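Local coordinates for 14 kDa fatty acid-binding protein (Schistosoma mansoni, PDB 1VYG) that binds fatty acids such as arachidonic and oleic acid inside a beta-barrel and may take part in their transport, at residues S4-K9 with R109-D114; D114-T119 with R129-L134. All coordinates share one frame; numbering follows the deposited sequence.

Contact 1. Residues S4-K9 with R109-D114; sequences SSFLGK and REVDGD. With ACD (arachidonic acid), chain B.
R109 packs its CB against F6 and, from there, sends a guanidinium inward to arachidonic acid, where R109 NH2 donates to ACD O1 at 2.9 Å. The N-H···O angle of 160° and the position of O1 at the edge of the guanidinium, near its plane, make this a well-directed bond, consistent with an arginine cation facing a fatty-acid carboxylate, as expected for a fatty-acid binding protein barrel. The chain is extended from CG to NE (chi2 -173°), long enough to join the strand beside F6 to the ligand head; R109 NH1 is hydrogen-bonded to Q96 OE1, which helps to fix the rotation of the group. The aromatic side chain of F6 suits its spot because it offers both a face and an edge. F6 CZ lies 3.3 Å from R109 O, so the electropositive ring edge meets a carbonyl oxygen near the ring plane, while F6 CE2 touches R109 CB. The F6 ring also stacks edge-to-face with that of F44, on strand 41-47. V111 is branched to serve two neighbours. With CG1 anti to the backbone N (chi1 174°), that methyl presses on S5 CB at 3.4 Å, a close fit that the small serine permits. The other methyl makes a CH-pi contact: V111 CG2 stands 3.5 Å from the centroid of the F6 ring, almost exactly over its centre.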
# COMPACT_ATOMS: atom_id res chain seq x y z
N SER A 4 -11.18 -9.67 -7.35
CA SER A 4 -11.72 -9.17 -8.61
C SER A 4 -11.98 -7.67 -8.54
O SER A 4 -11.86 -6.95 -9.53
CB SER A 4 -13.04 -9.88 -8.94
OG SER A 4 -13.13 -11.13 -8.28
N SER A 5 -12.39 -7.23 -7.35
CA SER A 5 -12.66 -5.83 -7.09
C SER A 5 -11.37 -5.01 -7.08
O SER A 5 -11.37 -3.81 -7.36
CB SER A 5 -13.41 -5.69 -5.76
OG SER A 5 -13.16 -6.80 -4.91
N PHE A 6 -10.26 -5.66 -6.74
CA PHE A 6 -8.96 -5.00 -6.70
C PHE A 6 -8.36 -4.77 -8.05
O PHE A 6 -7.54 -3.88 -8.19
CB PHE A 6 -7.97 -5.80 -5.87
CG PHE A 6 -8.02 -5.48 -4.44
CD1 PHE A 6 -8.83 -6.22 -3.58
CD2 PHE A 6 -7.32 -4.41 -3.93
CE1 PHE A 6 -8.90 -5.90 -2.26
CE2 PHE A 6 -7.37 -4.11 -2.61
CZ PHE A 6 -8.17 -4.85 -1.78
N LEU A 7 -8.74 -5.57 -9.04
CA LEU A 7 -8.20 -5.44 -10.39
C LEU A 7 -8.50 -4.08 -11.01
O LEU A 7 -9.54 -3.48 -10.75
CB LEU A 7 -8.75 -6.54 -11.29
CG LEU A 7 -8.02 -7.89 -11.24
CD1 LEU A 7 -7.08 -8.08 -10.04
CD2 LEU A 7 -9.05 -8.99 -11.29
N GLY A 8 -7.57 -3.62 -11.83
CA GLY A 8 -7.66 -2.31 -12.44
C GLY A 8 -6.75 -1.28 -11.79
O GLY A 8 -5.86 -1.62 -11.04
N LYS A 9 -7.01 -0.02 -12.12
CA LYS A 9 -6.19 1.08 -11.64
C LYS A 9 -6.95 1.93 -10.65
O LYS A 9 -8.18 1.88 -10.59
CB LYS A 9 -5.70 1.95 -12.81
CG LYS A 9 -5.20 1.17 -14.03
CD LYS A 9 -3.79 1.54 -14.44
CE LYS A 9 -3.73 2.88 -15.07
NZ LYS A 9 -3.93 3.88 -13.99
N ARG A 109 -5.87 -2.64 2.73
CA ARG A 109 -6.53 -2.12 1.54
C ARG A 109 -7.85 -2.84 1.40
O ARG A 109 -7.91 -4.05 1.45
CB ARG A 109 -5.71 -2.40 0.29
CG ARG A 109 -4.30 -1.82 0.32
CD ARG A 109 -3.55 -1.94 -0.99
NE ARG A 109 -2.38 -1.09 -0.96
CZ ARG A 109 -1.25 -1.41 -0.32
NH1 ARG A 109 -1.08 -2.57 0.29
NH2 ARG A 109 -0.25 -0.54 -0.32
N GLU A 110 -8.91 -2.08 1.19
CA GLU A 110 -10.26 -2.61 1.17
C GLU A 110 -11.04 -1.95 0.04
O GLU A 110 -11.19 -0.75 0.03
CB GLU A 110 -10.94 -2.32 2.50
CG GLU A 110 -12.23 -3.09 2.70
CD GLU A 110 -12.96 -2.70 3.97
OE1 GLU A 110 -12.36 -1.97 4.81
OE2 GLU A 110 -14.14 -3.12 4.11
N VAL A 111 -11.51 -2.74 -0.91
CA VAL A 111 -12.34 -2.23 -1.99
C VAL A 111 -13.79 -2.14 -1.56
O VAL A 111 -14.34 -3.10 -1.07
CB VAL A 111 -12.26 -3.12 -3.24
CG1 VAL A 111 -13.25 -2.63 -4.30
CG2 VAL A 111 -10.82 -3.15 -3.78
N ASP A 112 -14.37 -0.97 -1.73
CA ASP A 112 -15.79 -0.74 -1.54
C ASP A 112 -16.32 0.14 -2.68
O ASP A 112 -16.33 1.37 -2.59
CB ASP A 112 -16.04 -0.09 -0.18
CG ASP A 112 -17.51 0.01 0.15
OD1 ASP A 112 -17.86 0.56 1.22
OD2 ASP A 112 -18.40 -0.44 -0.60
N GLY A 113 -16.77 -0.51 -3.75
CA GLY A 113 -17.29 0.17 -4.90
C GLY A 113 -16.16 0.82 -5.66
O GLY A 113 -15.27 0.13 -6.16
N ASP A 114 -16.20 2.15 -5.73
CA ASP A 114 -15.20 2.92 -6.43
C ASP A 114 -14.11 3.45 -5.51
O ASP A 114 -13.19 4.14 -5.93
CB ASP A 114 -15.89 4.07 -7.18
CG ASP A 114 -16.73 3.55 -8.33
OD1 ASP A 114 -16.43 2.43 -8.83
OD2 ASP A 114 -17.70 4.19 -8.81
C1 ACD B . -0.75 3.13 -0.20
C2 ACD B . -0.22 2.92 1.19
C3 ACD B . 1.30 2.75 1.11
C4 ACD B . 1.95 3.37 2.35
C5 ACD B . 2.55 2.30 3.25
C6 ACD B . 3.45 2.68 4.17
C7 ACD B . 3.85 4.13 4.33
C8 ACD B . 5.32 4.11 4.41
C9 ACD B . 6.16 4.92 3.76
C10 ACD B . 5.80 6.02 2.82
C11 ACD B . 7.02 6.90 2.82
C12 ACD B . 7.15 7.97 2.06
C13 ACD B . 6.08 8.39 1.11
C14 ACD B . 6.68 8.55 -0.27
C15 ACD B . 5.94 8.52 -1.39
C16 ACD B . 4.43 8.37 -1.37
C17 ACD B . 4.00 7.07 -2.03
C18 ACD B . 4.50 7.02 -3.47
C19 ACD B . 5.46 5.84 -3.61
C20 ACD B . 6.07 5.73 -5.01
O1 ACD B . -0.67 2.25 -1.07
O2 ACD B . -1.28 4.32 -0.46

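Contact 2. Residues D114-T119 with R129-L134; sequences DTMKTT and RNYKRL. With ACD (arachidonic acid), chain B.
T118 and Y131 meet beside the carboxylate of arachidonic acid, where T118 OG1 packs obliquely by the Y131 ring in van der Waals contact and T118 CG2 lies 3.5 Å from ACD C2. The small, branched threonine thus turns a methyl to the start of the fatty chain. Two donors grip ACD O2. R129 NE reaches it over 3.1 Å, with an N-H···O angle of 160° and O2 at the guanidinium edge; Y131 OH also donates to it, though the modelled separation is so short that its exact length is doubtful. R129 and Y131 form the Arg-x-Tyr pattern familiar in this family: residues two apart on a strand face the same way, here into the barrel. A bend at chi3 (78°) turns R129 NE to the ligand, while S15 OG and the ring of F18 hold the guanidinium from elsewhere.

Behind this shell, M116 lies alongside Y131, and its flexible thioether chain lets M116 CE make a CH-pi contact over one face of the Y131 ring, 4.2 Å from its centroid. The antiparallel hairpin sets both in place: M116 and Y131 are a hydrogen-bonded pair (Y131 N to M116 O 2.8 Å), as are T118 and R129. T115, K117, N130 and K132 occupy the other face. Farther along, R133 N bonds to D114 O at 2.9 Å, and the R133 guanidinium binds G113 O and L7 O. Around the head group, the arginine charge and the phenol donor would probably favour binding of the fatty acid as its carboxylate anion.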
# COMPACT_ATOMS: atom_id res chain seq x y z
N ASP A 114 -16.20 2.15 -5.73
CA ASP A 114 -15.20 2.92 -6.43
C ASP A 114 -14.11 3.45 -5.51
O ASP A 114 -13.19 4.14 -5.93
CB ASP A 114 -15.89 4.07 -7.18
CG ASP A 114 -16.73 3.55 -8.33
OD1 ASP A 114 -16.43 2.43 -8.83
OD2 ASP A 114 -17.70 4.19 -8.81
N THR A 115 -14.22 3.11 -4.24
CA THR A 115 -13.22 3.45 -3.29
C THR A 115 -12.38 2.24 -2.85
O THR A 115 -12.89 1.16 -2.56
CB THR A 115 -13.90 4.12 -2.07
OG1 THR A 115 -14.64 5.26 -2.51
CG2 THR A 115 -12.85 4.68 -1.08
N MET A 116 -11.07 2.43 -2.82
CA MET A 116 -10.22 1.52 -2.09
C MET A 116 -9.75 2.36 -0.97
O MET A 116 -9.21 3.43 -1.22
CB MET A 116 -9.05 1.05 -2.91
CG MET A 116 -8.00 0.28 -2.10
SD MET A 116 -6.92 -0.54 -3.20
CE MET A 116 -5.71 0.87 -3.54
N LYS A 117 -10.01 1.91 0.25
CA LYS A 117 -9.51 2.58 1.42
C LYS A 117 -8.28 1.83 1.84
O LYS A 117 -8.31 0.63 2.04
CB LYS A 117 -10.54 2.57 2.55
CG LYS A 117 -10.06 3.34 3.80
CD LYS A 117 -11.11 3.46 4.93
CE LYS A 117 -11.74 2.13 5.31
NZ LYS A 117 -12.07 2.10 6.75
N THR A 118 -7.20 2.56 1.98
CA THR A 118 -5.93 2.03 2.44
C THR A 118 -5.73 2.58 3.83
O THR A 118 -5.53 3.76 4.00
CB THR A 118 -4.80 2.49 1.54
OG1 THR A 118 -4.92 1.84 0.26
CG2 THR A 118 -3.45 2.03 2.08
N THR A 119 -5.83 1.71 4.84
CA THR A 119 -5.54 2.08 6.20
C THR A 119 -4.10 1.70 6.46
O THR A 119 -3.71 0.61 6.17
CB THR A 119 -6.47 1.32 7.13
OG1 THR A 119 -7.83 1.48 6.69
CG2 THR A 119 -6.43 1.90 8.51
N ARG A 129 -6.01 6.30 3.52
CA ARG A 129 -5.80 6.82 2.19
C ARG A 129 -6.83 6.23 1.28
O ARG A 129 -6.94 5.04 1.14
CB ARG A 129 -4.38 6.48 1.74
CG ARG A 129 -3.42 7.54 2.24
CD ARG A 129 -2.03 7.06 2.46
NE ARG A 129 -1.28 6.94 1.21
CZ ARG A 129 -0.79 7.96 0.51
NH1 ARG A 129 -0.12 7.71 -0.60
NH2 ARG A 129 -0.97 9.21 0.91
N ASN A 130 -7.62 7.10 0.68
CA ASN A 130 -8.62 6.68 -0.27
C ASN A 130 -8.15 6.83 -1.71
O ASN A 130 -7.53 7.80 -2.07
CB ASN A 130 -9.87 7.47 -0.04
CG ASN A 130 -10.57 7.03 1.20
OD1 ASN A 130 -11.09 7.85 1.96
ND2 ASN A 130 -10.60 5.73 1.43
N TYR A 131 -8.42 5.80 -2.50
CA TYR A 131 -8.15 5.80 -3.91
C TYR A 131 -9.49 5.73 -4.67
O TYR A 131 -10.33 4.92 -4.35
CB TYR A 131 -7.25 4.61 -4.26
CG TYR A 131 -5.81 4.76 -3.80
CD1 TYR A 131 -4.80 5.05 -4.71
CD2 TYR A 131 -5.45 4.60 -2.46
CE1 TYR A 131 -3.48 5.18 -4.31
CE2 TYR A 131 -4.13 4.73 -2.05
CZ TYR A 131 -3.15 5.03 -2.99
OH TYR A 131 -1.85 5.17 -2.63
N LYS A 132 -9.69 6.62 -5.64
CA LYS A 132 -10.81 6.52 -6.56
C LYS A 132 -10.39 5.63 -7.73
O LYS A 132 -9.31 5.79 -8.30
CB LYS A 132 -11.24 7.89 -7.07
CG LYS A 132 -11.91 8.78 -6.03
CD LYS A 132 -12.51 10.08 -6.67
CE LYS A 132 -13.84 9.79 -7.39
NZ LYS A 132 -14.40 10.99 -8.10
N ARG A 133 -11.26 4.71 -8.07
CA ARG A 133 -11.08 3.78 -9.17
C ARG A 133 -10.97 4.56 -10.47
O ARG A 133 -11.73 5.49 -10.69
CB ARG A 133 -12.30 2.89 -9.19
CG ARG A 133 -12.25 1.73 -10.09
CD ARG A 133 -13.33 0.73 -9.77
NE ARG A 133 -12.78 -0.61 -9.94
CZ ARG A 133 -13.05 -1.65 -9.17
NH1 ARG A 133 -12.45 -2.80 -9.45
NH2 ARG A 133 -13.90 -1.57 -8.15
N LEU A 134 -10.01 4.21 -11.31
CA LEU A 134 -9.87 4.86 -12.61
C LEU A 134 -10.64 4.09 -13.69
O LEU A 134 -10.54 2.86 -13.78
CB LEU A 134 -8.41 4.99 -13.01
CG LEU A 134 -7.62 5.88 -12.05
CD1 LEU A 134 -6.18 5.97 -12.53
CD2 LEU A 134 -8.24 7.27 -11.92
C1 ACD B . -0.75 3.13 -0.20
C2 ACD B . -0.22 2.92 1.19
C3 ACD B . 1.30 2.75 1.11
C4 ACD B . 1.95 3.37 2.35
C5 ACD B . 2.55 2.30 3.25
C6 ACD B . 3.45 2.68 4.17
C7 ACD B . 3.85 4.13 4.33
C8 ACD B . 5.32 4.11 4.41
C9 ACD B . 6.16 4.92 3.76
C10 ACD B . 5.80 6.02 2.82
C11 ACD B . 7.02 6.90 2.82
C12 ACD B . 7.15 7.97 2.06
C13 ACD B . 6.08 8.39 1.11
C14 ACD B . 6.68 8.55 -0.27
C15 ACD B . 5.94 8.52 -1.39
C16 ACD B . 4.43 8.37 -1.37
C17 ACD B . 4.00 7.07 -2.03
C18 ACD B . 4.50 7.02 -3.47
C19 ACD B . 5.46 5.84 -3.61
C20 ACD B . 6.07 5.73 -5.01
O1 ACD B . -0.67 2.25 -1.07
O2 ACD B . -1.28 4.32 -0.46

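Contacts 1 and 2 have centres about 8 Å apart on the same side of the barrel and follow in series along the chain, sharing D114. Strands 104-112 and 115-122 are successive and adjacent in the antiparallel sheet; 8-16 and 125-133 are also neighbours. The residues leading into strand 8-16 reach strand 104-112 directly by side chains, although two strands separate the two in the sheet order, and F6 CE2 also packs on M116 SD at 3.6 Å. The E110 N to K117 O bond joins the neighbouring strands directly. Strand 104-112 supplies R109 and strand 125-133 supplies R129 and Y131, on either side of strand 115-122; together they hold the two oxygens of the fatty-acid head.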